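PDB 6G9C: immunomodulatory active chitinase, which probably hydrolyses chitin as a family 18 glycosyl hydrolase and, secreted by the whipworm Trichuris suis, shows immunomodulatory activity in inflammatory lung disease. Local coordinates for residues Glu301-Ala306 with Ser310-Cys315; Asn41-Arg46 with Thr369-Asp374; Gln316-Gly321 with Phe342-Val347; Leu272-Arg277 with Pro389-Met394. One frame throughout, in Å; residues are numbered along the deposited sequence.

In the fold
Interactions 2 and 4 are buried and belong to the TIM barrel: the first ties the loops after strands 34-40 and 364-368, the second packs the turn leading into helix 392-398, and Met394 within it, against strand 268-281. Thr274 of interaction 4 is hydrogen-bonded through OG1 to Thr369 O of interaction 2, so the two adjoin. Interactions 1 and 3 are partly buried, lie farther from the chain's centre and share helix 311-319, the first at its N-terminal end and the second at its C-terminal end. Chemistry follows place: carboxylate bonds and rings in interaction 1, a salt bridge among ordered waters in interaction 2, and apolar packing in interactions 3 and 4.

Interaction 1 (Glu301-Ala306 with Ser310-Cys315); sequences EYLREA and SYYEVC
Tyr302 and Tyr312 form a T-shaped pair, the edge of Tyr312 turned to the face of Tyr302 with the ring planes at 73° and the centroids 5.5 Å apart. Glu301 CG lies over one face of Tyr302, and Glu313 OE2 sits at that ring's edge. Tyr312 carries Ser310 OG over the centre of one face, because its CG is tucked between the backbone N and the carbonyl carbon (chi1 64°), folding the ring back over the start of the helix. In family 18 chitinases such as chitotriosidase this region belongs to the alpha+beta insertion of the barrel. Here Ser310 and Glu313 make a capping box: Glu313 N donates to Ser310 OG (3.1 Å) and Ser310 N to Glu313 OE1 (2.9 Å), OE1 also being hydrogen-bonded to Thr300 OG1. Glu313 is long enough to reach onward, and its OE2 accepts from both Tyr302 N (2.8 Å), nearly along its C-O axis, and Leu303 N (3.0 Å), on its syn side. Leu303 CD1 packs 4.1 Å from Ser310 CB.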
loop_
_atom_site.group_PDB
_atom_site.type_symbol
_atom_site.label_atom_id
_atom_site.label_comp_id
_atom_site.label_asym_id
_atom_site.label_seq_id
_atom_site.Cartn_x
_atom_site.Cartn_y
_atom_site.Cartn_z
ATOM N N GLU A 301 4.859 -34.740 9.385
ATOM C CA GLU A 301 5.051 -34.702 7.934
ATOM C C GLU A 301 5.421 -33.309 7.429
ATOM O O GLU A 301 6.296 -33.170 6.565
ATOM C CB GLU A 301 3.786 -35.203 7.227
ATOM C CG GLU A 301 3.899 -35.233 5.696
ATOM C CD GLU A 301 2.652 -35.794 5.001
ATOM O OE1 GLU A 301 1.789 -36.389 5.690
ATOM O OE2 GLU A 301 2.547 -35.650 3.760
ATOM N N TYR A 302 4.765 -32.266 7.938
ATOM C CA TYR A 302 4.968 -30.918 7.417
ATOM C C TYR A 302 5.910 -30.073 8.270
ATOM O O TYR A 302 6.787 -29.404 7.723
ATOM C CB TYR A 302 3.615 -30.206 7.259
ATOM C CG TYR A 302 2.683 -30.899 6.272
ATOM C CD1 TYR A 302 1.819 -31.906 6.690
ATOM C CD2 TYR A 302 2.671 -30.545 4.923
ATOM C CE1 TYR A 302 0.970 -32.543 5.794
ATOM C CE2 TYR A 302 1.816 -31.185 4.008
ATOM C CZ TYR A 302 0.971 -32.177 4.455
ATOM O OH TYR A 302 0.120 -32.822 3.565
ATOM N N LEU A 303 5.776 -30.095 9.599
ATOM C CA LEU A 303 6.649 -29.261 10.423
ATOM C C LEU A 303 8.054 -29.841 10.534
ATOM O O LEU A 303 9.015 -29.078 10.669
ATOM C CB LEU A 303 6.059 -29.060 11.820
ATOM C CG LEU A 303 4.711 -28.344 11.957
ATOM C CD1 LEU A 303 4.617 -27.600 13.269
ATOM C CD2 LEU A 303 4.438 -27.411 10.797
ATOM N N ARG A 304 8.192 -31.168 10.486
ATOM C CA ARG A 304 9.496 -31.837 10.487
ATOM C C ARG A 304 10.370 -31.362 11.646
ATOM O O ARG A 304 11.549 -31.043 11.482
ATOM C CB ARG A 304 10.222 -31.635 9.157
ATOM C CG ARG A 304 9.481 -32.147 7.936
ATOM C CD ARG A 304 9.885 -31.313 6.736
ATOM N NE ARG A 304 9.481 -31.892 5.461
ATOM C CZ ARG A 304 9.707 -31.320 4.282
ATOM N NH1 ARG A 304 10.335 -30.151 4.221
ATOM N NH2 ARG A 304 9.311 -31.918 3.164
ATOM N N GLU A 305 9.781 -31.311 12.835
ATOM C CA GLU A 305 10.514 -30.922 14.033
ATOM C C GLU A 305 10.004 -31.763 15.193
ATOM O O GLU A 305 8.873 -31.574 15.645
ATOM C CB GLU A 305 10.346 -29.435 14.319
ATOM C CG GLU A 305 11.122 -28.958 15.532
ATOM C CD GLU A 305 10.815 -27.522 15.883
ATOM O OE1 GLU A 305 10.227 -26.816 15.035
ATOM O OE2 GLU A 305 11.158 -27.102 17.008
ATOM N N ALA A 306 10.824 -32.696 15.661
ATOM C CA ALA A 306 10.400 -33.556 16.757
ATOM C C ALA A 306 9.968 -32.715 17.955
ATOM O O ALA A 306 10.595 -31.705 18.289
ATOM C CB ALA A 306 11.522 -34.522 17.140
ATOM N N SER A 310 1.378 -29.275 14.143
ATOM C CA SER A 310 0.438 -28.211 13.817
ATOM C C SER A 310 -1.000 -28.691 14.007
ATOM O O SER A 310 -1.285 -29.887 13.997
ATOM C CB SER A 310 0.624 -27.747 12.375
ATOM O OG SER A 310 0.167 -28.768 11.488
ATOM N N TYR A 311 -1.919 -27.733 14.158
ATOM C CA TYR A 311 -3.324 -28.106 14.266
ATOM C C TYR A 311 -3.782 -28.910 13.051
ATOM O O TYR A 311 -4.503 -29.910 13.188
ATOM C CB TYR A 311 -4.206 -26.867 14.451
ATOM C CG TYR A 311 -5.664 -27.234 14.438
ATOM C CD1 TYR A 311 -6.213 -27.999 15.454
ATOM C CD2 TYR A 311 -6.492 -26.864 13.385
ATOM C CE1 TYR A 311 -7.562 -28.386 15.425
ATOM C CE2 TYR A 311 -7.819 -27.235 13.359
ATOM C CZ TYR A 311 -8.352 -27.987 14.386
ATOM O OH TYR A 311 -9.685 -28.362 14.367
ATOM N N TYR A 312 -3.381 -28.504 11.845
ATOM C CA TYR A 312 -3.864 -29.264 10.695
ATOM C C TYR A 312 -3.259 -30.669 10.658
ATOM O O TYR A 312 -3.883 -31.599 10.131
ATOM C CB TYR A 312 -3.611 -28.490 9.393
ATOM C CG TYR A 312 -2.169 -28.225 8.996
ATOM C CD1 TYR A 312 -1.408 -29.203 8.346
ATOM C CD2 TYR A 312 -1.580 -26.974 9.216
ATOM C CE1 TYR A 312 -0.094 -28.948 7.950
ATOM C CE2 TYR A 312 -0.271 -26.717 8.823
ATOM C CZ TYR A 312 0.467 -27.703 8.192
ATOM O OH TYR A 312 1.775 -27.448 7.802
ATOM N N GLU A 313 -2.066 -30.851 11.225
ATOM C CA GLU A 313 -1.492 -32.189 11.329
ATOM C C GLU A 313 -2.235 -33.025 12.364
ATOM O O GLU A 313 -2.386 -34.241 12.197
ATOM C CB GLU A 313 -0.008 -32.098 11.685
ATOM C CG GLU A 313 0.916 -31.852 10.508
ATOM C CD GLU A 313 2.324 -31.516 10.969
ATOM O OE1 GLU A 313 2.478 -31.155 12.155
ATOM O OE2 GLU A 313 3.269 -31.620 10.159
ATOM N N VAL A 314 -2.689 -32.394 13.452
ATOM C CA VAL A 314 -3.578 -33.086 14.387
ATOM C C VAL A 314 -4.834 -33.554 13.664
ATOM O O VAL A 314 -5.298 -34.685 13.858
ATOM C CB VAL A 314 -3.929 -32.179 15.583
ATOM C CG1 VAL A 314 -5.095 -32.794 16.390
ATOM C CG2 VAL A 314 -2.681 -31.926 16.462
ATOM N N CYS A 315 -5.404 -32.696 12.814
ATOM C CA CYS A 315 -6.582 -33.106 12.057
ATOM C C CYS A 315 -6.296 -34.347 11.223
ATOM O O CYS A 315 -7.122 -35.270 11.163
ATOM C CB CYS A 315 -7.043 -31.954 11.168
ATOM S SG CYS A 315 -8.034 -30.737 12.042
#

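Interaction 2 (Asn41-Arg46 with Thr369-Asp374); sequences NWAQYR and TLDYDD. With EDO (1,2-ethanediol), chain C.
Arg46 starts with CG opposite the carbonyl carbon and bends at chi2 (-139°), while the Asp371 side chain folds back over its backbone (chi1 48°); these turns bring guanidinium and carboxylate into a salt bridge. Arg46 NH1 gives OD1 of Asp371 a short, nearly straight bond of 2.7 Å, in the guanidinium plane but from above the carboxylate plane. The methyl CB of Ala43, small enough for a close fit, rests 3.5 Å from Asp371 CG, and Thr40 holds the other carboxylate oxygen. The two loops follow the first and last strands of the TIM barrel, at the end where family 18 enzymes bind their substrate. Waters stitch them: one accepts from Arg46 NH2 at 2.8 Å and donates to Asp371 OD1, another joins Arg46 NH1 to Asp371 O. Tyr372 brings CE1 within 3.4 Å of Arg46 NH2, ring and guanidinium 25° apart in tilt. Tyr372 OH shares a third water with Trp42 NE1 and is hydrogen-bonded at 2.7 Å to O1 of an ethanediol, probably from the crystallisation liquor.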
loop_
_atom_site.group_PDB
_atom_site.type_symbol
_atom_site.label_atom_id
_atom_site.label_comp_id
_atom_site.label_asym_id
_atom_site.label_seq_id
_atom_site.Cartn_x
_atom_site.Cartn_y
_atom_site.Cartn_z
ATOM N N ASN A 41 8.394 -16.358 8.145
ATOM C CA ASN A 41 9.008 -16.378 6.820
ATOM C C ASN A 41 9.731 -17.698 6.505
ATOM O O ASN A 41 10.411 -17.786 5.470
ATOM C CB ASN A 41 9.949 -15.162 6.635
ATOM C CG ASN A 41 11.074 -15.105 7.649
ATOM O OD1 ASN A 41 11.243 -16.011 8.455
ATOM N ND2 ASN A 41 11.868 -14.023 7.604
ATOM N N TRP A 42 9.573 -18.739 7.333
ATOM C CA TRP A 42 10.041 -20.071 6.969
ATOM C C TRP A 42 8.903 -21.035 6.631
ATOM O O TRP A 42 9.175 -22.166 6.204
ATOM C CB TRP A 42 10.912 -20.669 8.086
ATOM C CG TRP A 42 10.215 -20.826 9.407
ATOM C CD1 TRP A 42 9.590 -21.953 9.880
ATOM C CD2 TRP A 42 10.105 -19.838 10.449
ATOM N NE1 TRP A 42 9.082 -21.714 11.145
ATOM C CE2 TRP A 42 9.377 -20.423 11.509
ATOM C CE3 TRP A 42 10.537 -18.510 10.578
ATOM C CZ2 TRP A 42 9.076 -19.723 12.691
ATOM C CZ3 TRP A 42 10.243 -17.815 11.754
ATOM C CH2 TRP A 42 9.522 -18.423 12.791
ATOM N N ALA A 43 7.640 -20.623 6.796
ATOM C CA ALA A 43 6.518 -21.492 6.429
ATOM C C ALA A 43 6.430 -21.715 4.924
ATOM O O ALA A 43 5.788 -22.685 4.485
ATOM C CB ALA A 43 5.211 -20.904 6.968
ATOM N N GLN A 44 7.086 -20.860 4.132
ATOM C CA GLN A 44 7.192 -21.049 2.696
ATOM C C GLN A 44 7.950 -22.307 2.326
ATOM O O GLN A 44 7.925 -22.698 1.156
ATOM C CB GLN A 44 7.910 -19.863 2.049
ATOM C CG GLN A 44 9.304 -19.627 2.651
ATOM C CD GLN A 44 10.155 -18.656 1.858
ATOM O OE1 GLN A 44 10.223 -18.723 0.630
ATOM N NE2 GLN A 44 10.837 -17.761 2.562
ATOM N N TYR A 45 8.654 -22.930 3.268
ATOM C CA TYR A 45 9.433 -24.114 2.945
ATOM C C TYR A 45 8.702 -25.414 3.251
ATOM O O TYR A 45 9.221 -26.488 2.929
ATOM C CB TYR A 45 10.778 -24.076 3.688
ATOM C CG TYR A 45 11.608 -22.853 3.331
ATOM C CD1 TYR A 45 11.993 -22.612 2.019
ATOM C CD2 TYR A 45 11.988 -21.933 4.306
ATOM C CE1 TYR A 45 12.742 -21.489 1.679
ATOM C CE2 TYR A 45 12.747 -20.802 3.976
ATOM C CZ TYR A 45 13.119 -20.596 2.664
ATOM O OH TYR A 45 13.861 -19.495 2.330
ATOM N N ARG A 46 7.516 -25.351 3.848
ATOM C CA ARG A 46 6.767 -26.571 4.107
ATOM C C ARG A 46 6.222 -27.156 2.805
ATOM O O ARG A 46 5.906 -26.417 1.869
ATOM C CB ARG A 46 5.617 -26.300 5.061
ATOM C CG ARG A 46 6.050 -25.506 6.247
ATOM C CD ARG A 46 5.417 -25.997 7.512
ATOM N NE ARG A 46 6.141 -25.432 8.641
ATOM C CZ ARG A 46 5.697 -24.437 9.400
ATOM N NH1 ARG A 46 4.508 -23.899 9.181
ATOM N NH2 ARG A 46 6.448 -23.997 10.396
ATOM N N THR A 369 0.683 -19.644 15.083
ATOM C CA THR A 369 0.929 -18.759 13.945
ATOM C C THR A 369 -0.227 -18.868 12.954
ATOM O O THR A 369 -1.096 -19.730 13.087
ATOM C CB THR A 369 2.178 -19.162 13.138
ATOM O OG1 THR A 369 1.935 -20.449 12.554
ATOM C CG2 THR A 369 3.437 -19.246 13.989
ATOM N N LEU A 370 -0.196 -18.031 11.912
ATOM C CA LEU A 370 -1.163 -18.197 10.831
ATOM C C LEU A 370 -0.995 -19.536 10.129
ATOM O O LEU A 370 -1.978 -20.122 9.660
ATOM C CB LEU A 370 -1.004 -17.071 9.809
ATOM C CG LEU A 370 -1.495 -15.675 10.166
ATOM C CD1 LEU A 370 -0.771 -14.650 9.290
ATOM C CD2 LEU A 370 -3.021 -15.574 9.997
ATOM N N ASP A 371 0.239 -20.026 10.020
ATOM C CA ASP A 371 0.527 -21.159 9.154
ATOM C C ASP A 371 0.347 -22.503 9.846
ATOM O O ASP A 371 0.547 -23.535 9.203
ATOM C CB ASP A 371 1.947 -21.055 8.596
ATOM C CG ASP A 371 2.973 -20.746 9.679
ATOM O OD1 ASP A 371 3.418 -21.695 10.364
ATOM O OD2 ASP A 371 3.316 -19.554 9.842
ATOM N N TYR A 372 -0.036 -22.519 11.122
ATOM C CA TYR A 372 -0.326 -23.787 11.786
ATOM C C TYR A 372 -1.807 -24.137 11.798
ATOM O O TYR A 372 -2.158 -25.291 12.075
ATOM C CB TYR A 372 0.174 -23.763 13.226
ATOM C CG TYR A 372 1.667 -23.694 13.406
ATOM C CD1 TYR A 372 2.547 -24.288 12.502
ATOM C CD2 TYR A 372 2.199 -23.039 14.510
ATOM C CE1 TYR A 372 3.941 -24.227 12.717
ATOM C CE2 TYR A 372 3.555 -22.966 14.720
ATOM C CZ TYR A 372 4.422 -23.564 13.834
ATOM O OH TYR A 372 5.776 -23.468 14.095
ATOM N N ASP A 373 -2.678 -23.170 11.523
ATOM C CA ASP A 373 -4.102 -23.420 11.403
ATOM C C ASP A 373 -4.373 -24.183 10.106
ATOM O O ASP A 373 -3.516 -24.292 9.222
ATOM C CB ASP A 373 -4.853 -22.089 11.415
ATOM C CG ASP A 373 -6.312 -22.198 11.837
ATOM O OD1 ASP A 373 -6.869 -23.307 12.016
ATOM O OD2 ASP A 373 -6.923 -21.114 11.974
ATOM N N ASP A 374 -5.589 -24.697 9.980
ATOM C CA ASP A 374 -6.038 -25.294 8.715
ATOM C C ASP A 374 -6.372 -24.154 7.751
ATOM O O ASP A 374 -7.529 -23.822 7.504
ATOM C CB ASP A 374 -7.231 -26.216 8.962
ATOM C CG ASP A 374 -7.529 -27.166 7.784
ATOM O OD1 ASP A 374 -6.630 -27.456 6.959
ATOM O OD2 ASP A 374 -8.684 -27.648 7.701
HETATM C C1 EDO C . 6.217 -23.409 17.653
HETATM O O1 EDO C . 6.493 -22.572 16.527
HETATM C C2 EDO C . 6.782 -24.773 17.294
HETATM O O2 EDO C . 8.207 -24.726 17.148
HETATM O O HOH W 1 8.216 -23.832 12.998
HETATM O O HOH W 2 5.863 -21.499 11.459
HETATM O O HOH W 3 2.252 -24.798 7.508
#

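Interaction 3 (Gln316-Gly321 with Phe342-Val347); sequences QKLSSG and FSYDDV
Lys317, near the end of helix 311-319, faces Phe342 at the end of strand 340-343 across a wide backbone gap, their CA atoms 10.9 Å apart. Side chains must therefore span it. Lys317 does so with an extended chain, laid crosswise to the phenyl group, whose CE comes 4.1 Å from Phe342 CZ and whose CD lies equally close to CE1. At the last torsion the lysine bends (chi4 -53°), and NZ is hydrogen-bonded to Gln337 OE1 on strand 332-337; a long aliphatic chain with a charged tip suits a partly exposed place. One residue on, Leu318 CD1 lies 4.3 Å from Tyr344 OH and also packs against Leu335. The helix closes in a Schellman motif, Ala322 N bonding back to Lys317 O and Gly321 N to Leu318 O. Gly321 has a positive phi (96°), at which a CB would press on the preceding carbonyl O, so glycine suits it. Small and loose, this apolar contact has no directional bond between its segments; Gln337 holds the lysine tip.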
loop_
_atom_site.group_PDB
_atom_site.type_symbol
_atom_site.label_atom_id
_atom_site.label_comp_id
_atom_site.label_asym_id
_atom_site.label_seq_id
_atom_site.Cartn_x
_atom_site.Cartn_y
_atom_site.Cartn_z
ATOM N N GLN A 316 -5.133 -34.378 10.563
ATOM C CA GLN A 316 -4.737 -35.547 9.781
ATOM C C GLN A 316 -4.673 -36.794 10.655
ATOM O O GLN A 316 -5.095 -37.877 10.236
ATOM C CB GLN A 316 -3.390 -35.276 9.103
ATOM C CG GLN A 316 -2.957 -36.278 8.037
ATOM C CD GLN A 316 -1.890 -35.709 7.098
ATOM O OE1 GLN A 316 -2.159 -35.426 5.929
ATOM N NE2 GLN A 316 -0.675 -35.543 7.613
ATOM N N LYS A 317 -4.167 -36.665 11.884
ATOM C CA LYS A 317 -4.092 -37.836 12.760
ATOM C C LYS A 317 -5.458 -38.235 13.309
ATOM O O LYS A 317 -5.732 -39.431 13.475
ATOM C CB LYS A 317 -3.105 -37.572 13.902
ATOM C CG LYS A 317 -1.655 -37.495 13.444
ATOM C CD LYS A 317 -0.717 -37.328 14.629
ATOM C CE LYS A 317 0.737 -37.385 14.190
ATOM N NZ LYS A 317 1.011 -38.623 13.396
ATOM N N LEU A 318 -6.334 -37.266 13.569
ATOM C CA LEU A 318 -7.707 -37.599 13.944
ATOM C C LEU A 318 -8.402 -38.402 12.847
ATOM O O LEU A 318 -9.130 -39.364 13.129
ATOM C CB LEU A 318 -8.483 -36.313 14.242
ATOM C CG LEU A 318 -8.148 -35.705 15.603
ATOM C CD1 LEU A 318 -8.790 -34.335 15.755
ATOM C CD2 LEU A 318 -8.605 -36.659 16.688
ATOM N N SER A 319 -8.184 -38.026 11.584
ATOM C CA SER A 319 -8.731 -38.805 10.480
ATOM C C SER A 319 -8.170 -40.218 10.452
ATOM O O SER A 319 -8.860 -41.146 10.014
ATOM C CB SER A 319 -8.450 -38.101 9.154
ATOM O OG SER A 319 -9.016 -36.808 9.159
ATOM N N SER A 320 -6.933 -40.402 10.906
ATOM C CA SER A 320 -6.278 -41.704 10.924
ATOM C C SER A 320 -6.591 -42.508 12.180
ATOM O O SER A 320 -5.974 -43.555 12.398
ATOM C CB SER A 320 -4.764 -41.537 10.788
ATOM O OG SER A 320 -4.434 -40.925 9.557
ATOM N N GLY A 321 -7.517 -42.047 13.011
ATOM C CA GLY A 321 -7.934 -42.824 14.155
ATOM C C GLY A 321 -7.259 -42.492 15.465
ATOM O O GLY A 321 -7.379 -43.273 16.411
ATOM N N PHE A 342 0.189 -35.726 22.361
ATOM C CA PHE A 342 0.327 -34.308 22.061
ATOM C C PHE A 342 -0.664 -33.503 22.881
ATOM O O PHE A 342 -1.845 -33.848 22.946
ATOM C CB PHE A 342 0.078 -33.999 20.580
ATOM C CG PHE A 342 0.906 -34.800 19.625
ATOM C CD1 PHE A 342 0.450 -36.025 19.143
ATOM C CD2 PHE A 342 2.106 -34.294 19.142
ATOM C CE1 PHE A 342 1.209 -36.756 18.243
ATOM C CE2 PHE A 342 2.864 -35.026 18.228
ATOM C CZ PHE A 342 2.417 -36.241 17.784
ATOM N N SER A 343 -0.193 -32.416 23.471
ATOM C CA SER A 343 -1.082 -31.387 23.983
ATOM C C SER A 343 -1.229 -30.314 22.908
ATOM O O SER A 343 -0.234 -29.876 22.333
ATOM C CB SER A 343 -0.517 -30.790 25.271
ATOM O OG SER A 343 -1.084 -29.515 25.523
ATOM N N TYR A 344 -2.454 -29.897 22.621
ATOM C CA TYR A 344 -2.637 -28.955 21.524
ATOM C C TYR A 344 -3.820 -28.054 21.847
ATOM O O TYR A 344 -4.381 -28.113 22.940
ATOM C CB TYR A 344 -2.829 -29.682 20.177
ATOM C CG TYR A 344 -4.114 -30.472 20.029
ATOM C CD1 TYR A 344 -4.301 -31.682 20.700
ATOM C CD2 TYR A 344 -5.132 -30.027 19.182
ATOM C CE1 TYR A 344 -5.472 -32.414 20.547
ATOM C CE2 TYR A 344 -6.312 -30.756 19.024
ATOM C CZ TYR A 344 -6.479 -31.940 19.717
ATOM O OH TYR A 344 -7.644 -32.668 19.552
ATOM N N ASP A 345 -4.165 -27.186 20.897
ATOM C CA ASP A 345 -5.336 -26.326 21.027
ATOM C C ASP A 345 -6.246 -26.493 19.816
ATOM O O ASP A 345 -5.787 -26.752 18.698
ATOM C CB ASP A 345 -4.924 -24.851 21.203
ATOM C CG ASP A 345 -4.629 -24.513 22.661
ATOM O OD1 ASP A 345 -3.483 -24.755 23.104
ATOM O OD2 ASP A 345 -5.554 -24.045 23.364
ATOM N N ASP A 346 -7.548 -26.368 20.049
ATOM C CA ASP A 346 -8.506 -26.624 18.985
ATOM C C ASP A 346 -9.645 -25.618 19.106
ATOM O O ASP A 346 -9.555 -24.640 19.856
ATOM C CB ASP A 346 -8.962 -28.093 19.025
ATOM C CG ASP A 346 -9.850 -28.434 20.236
ATOM O OD1 ASP A 346 -10.042 -27.589 21.140
ATOM O OD2 ASP A 346 -10.369 -29.580 20.271
ATOM N N VAL A 347 -10.733 -25.864 18.368
ATOM C CA VAL A 347 -11.831 -24.899 18.366
ATOM C C VAL A 347 -12.418 -24.754 19.764
ATOM O O VAL A 347 -12.706 -23.640 20.219
ATOM C CB VAL A 347 -12.913 -25.283 17.339
ATOM C CG1 VAL A 347 -14.095 -24.360 17.505
ATOM C CG2 VAL A 347 -12.369 -25.168 15.919
#

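Interaction 4 (Leu272-Arg277 with Pro389-Met394); sequences LPTYGR and PLISLM. With EDO (1,2-ethanediol), chain D.
Thr274 and Leu390 carry this contact, with Leu272 next. Thr274 CG2 comes 3.9 Å from Leu390 CD1, the two side chains lying alongside and pointing opposite ways, and the same methyl lies 4.0 Å from Ile391 CG1, whose chain comes in across the threonine. Threonine suits the place because its two branches do different work. With OG1 folded over the main chain (chi1 53°), the hydroxyl reaches the carbonyl O of Thr369 while the methyl is turned to the leucine and isoleucine. Two residues earlier, Leu272 CD1 meets Met394 CG at 4.4 Å, a looser apolar contact in which the flexible methionine chain extends the hydrophobic surface of helix 392-398. The backbone leading into that helix is held too: Asp373 accepts from Leu390 N and Ile391 N through its two carboxylate oxygens. Thr274 lies at the break in strand 268-281, the seventh strand of the TIM barrel. Around it, Leu390 also packs on helix 347-360, and Ile391 and Met394 on strands 34-40 and 364-368, which places helix 392-398 against the outside of the barrel where its first and last strands meet.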
loop_
_atom_site.group_PDB
_atom_site.type_symbol
_atom_site.label_atom_id
_atom_site.label_comp_id
_atom_site.label_asym_id
_atom_site.label_seq_id
_atom_site.Cartn_x
_atom_site.Cartn_y
_atom_site.Cartn_z
ATOM N N LEU A 272 -2.344 -17.187 21.799
ATOM C CA LEU A 272 -3.093 -18.411 21.479
ATOM C C LEU A 272 -2.252 -19.256 20.532
ATOM O O LEU A 272 -1.957 -18.808 19.403
ATOM C CB LEU A 272 -4.451 -18.101 20.836
ATOM C CG LEU A 272 -5.370 -17.111 21.551
ATOM C CD1 LEU A 272 -6.572 -16.826 20.675
ATOM C CD2 LEU A 272 -5.809 -17.644 22.898
ATOM N N PRO A 273 -1.836 -20.457 20.927
ATOM C CA PRO A 273 -1.044 -21.298 20.020
ATOM C C PRO A 273 -1.943 -22.060 19.061
ATOM O O PRO A 273 -2.978 -22.591 19.462
ATOM C CB PRO A 273 -0.339 -22.268 20.973
ATOM C CG PRO A 273 -1.274 -22.377 22.143
ATOM C CD PRO A 273 -1.974 -21.054 22.270
ATOM N N THR A 274 -1.531 -22.145 17.791
ATOM C CA THR A 274 -2.213 -23.032 16.841
ATOM C C THR A 274 -1.391 -24.277 16.547
ATOM O O THR A 274 -1.731 -25.037 15.624
ATOM C CB THR A 274 -2.543 -22.305 15.535
ATOM O OG1 THR A 274 -1.355 -21.704 15.004
ATOM C CG2 THR A 274 -3.614 -21.240 15.760
ATOM N N TYR A 275 -0.311 -24.490 17.301
ATOM C CA TYR A 275 0.500 -25.696 17.295
ATOM C C TYR A 275 0.307 -26.424 18.617
ATOM O O TYR A 275 -0.277 -25.896 19.574
ATOM C CB TYR A 275 1.990 -25.383 17.095
ATOM C CG TYR A 275 2.523 -24.620 18.291
ATOM C CD1 TYR A 275 2.286 -23.259 18.414
ATOM C CD2 TYR A 275 3.165 -25.275 19.332
ATOM C CE1 TYR A 275 2.724 -22.543 19.535
ATOM C CE2 TYR A 275 3.603 -24.575 20.457
ATOM C CZ TYR A 275 3.366 -23.214 20.546
ATOM O OH TYR A 275 3.774 -22.526 21.649
ATOM N N GLY A 276 0.815 -27.661 18.650
ATOM C CA GLY A 276 0.881 -28.426 19.874
ATOM C C GLY A 276 2.295 -28.939 20.099
ATOM O O GLY A 276 3.176 -28.791 19.246
ATOM N N ARG A 277 2.492 -29.551 21.268
ATOM C CA ARG A 277 3.779 -30.129 21.642
ATOM C C ARG A 277 3.576 -31.582 22.019
ATOM O O ARG A 277 2.520 -31.961 22.536
ATOM C CB ARG A 277 4.436 -29.392 22.807
ATOM C CG ARG A 277 4.782 -27.956 22.469
ATOM C CD ARG A 277 5.761 -27.319 23.448
ATOM N NE ARG A 277 6.205 -26.046 22.882
ATOM C CZ ARG A 277 7.196 -25.919 22.009
ATOM N NH1 ARG A 277 7.907 -26.981 21.644
ATOM N NH2 ARG A 277 7.492 -24.719 21.523
ATOM N N PRO A 389 -10.213 -22.508 10.873
ATOM C CA PRO A 389 -11.212 -22.803 11.916
ATOM C C PRO A 389 -10.808 -22.268 13.284
ATOM O O PRO A 389 -11.677 -21.890 14.081
ATOM C CB PRO A 389 -11.291 -24.338 11.904
ATOM C CG PRO A 389 -9.953 -24.773 11.371
ATOM C CD PRO A 389 -9.582 -23.731 10.351
ATOM N N LEU A 390 -9.510 -22.221 13.574
ATOM C CA LEU A 390 -9.054 -21.695 14.857
ATOM C C LEU A 390 -9.002 -20.168 14.854
ATOM O O LEU A 390 -9.605 -19.514 15.713
ATOM C CB LEU A 390 -7.669 -22.255 15.206
ATOM C CG LEU A 390 -7.532 -23.775 15.287
ATOM C CD1 LEU A 390 -6.227 -24.157 15.962
ATOM C CD2 LEU A 390 -8.709 -24.357 16.024
ATOM N N ILE A 391 -8.288 -19.583 13.892
ATOM C CA ILE A 391 -7.995 -18.153 13.970
ATOM C C ILE A 391 -9.247 -17.308 13.718
ATOM O O ILE A 391 -9.386 -16.218 14.291
ATOM C CB ILE A 391 -6.831 -17.821 13.015
ATOM C CG1 ILE A 391 -5.590 -18.600 13.453
ATOM C CG2 ILE A 391 -6.499 -16.327 13.031
ATOM C CD1 ILE A 391 -4.437 -18.497 12.502
ATOM N N SER A 392 -10.199 -17.806 12.907
ATOM C CA SER A 392 -11.462 -17.098 12.690
ATOM C C SER A 392 -12.191 -16.769 13.984
ATOM O O SER A 392 -13.012 -15.843 13.996
ATOM C CB SER A 392 -12.432 -17.928 11.824
ATOM O OG SER A 392 -11.863 -18.243 10.573
ATOM N N LEU A 393 -11.939 -17.530 15.055
ATOM C CA LEU A 393 -12.669 -17.329 16.304
ATOM C C LEU A 393 -12.392 -15.967 16.925
ATOM O O LEU A 393 -13.210 -15.482 17.711
ATOM C CB LEU A 393 -12.316 -18.437 17.302
ATOM C CG LEU A 393 -12.864 -19.820 16.899
ATOM C CD1 LEU A 393 -12.298 -20.918 17.785
ATOM C CD2 LEU A 393 -14.371 -19.827 16.941
ATOM N N MET A 394 -11.239 -15.356 16.628
ATOM C CA MET A 394 -10.949 -14.030 17.166
ATOM C C MET A 394 -11.945 -13.000 16.638
ATOM O O MET A 394 -12.652 -12.341 17.409
ATOM C CB MET A 394 -9.509 -13.618 16.829
ATOM C CG MET A 394 -8.443 -14.393 17.582
ATOM S SD MET A 394 -6.840 -13.545 17.558
ATOM C CE MET A 394 -6.488 -13.505 15.810
HETATM C C1 EDO D . 6.574 -19.443 19.717
HETATM O O1 EDO D . 7.492 -18.764 20.567
HETATM C C2 EDO D . 6.193 -20.794 20.318
HETATM O O2 EDO D . 7.370 -21.533 20.656
#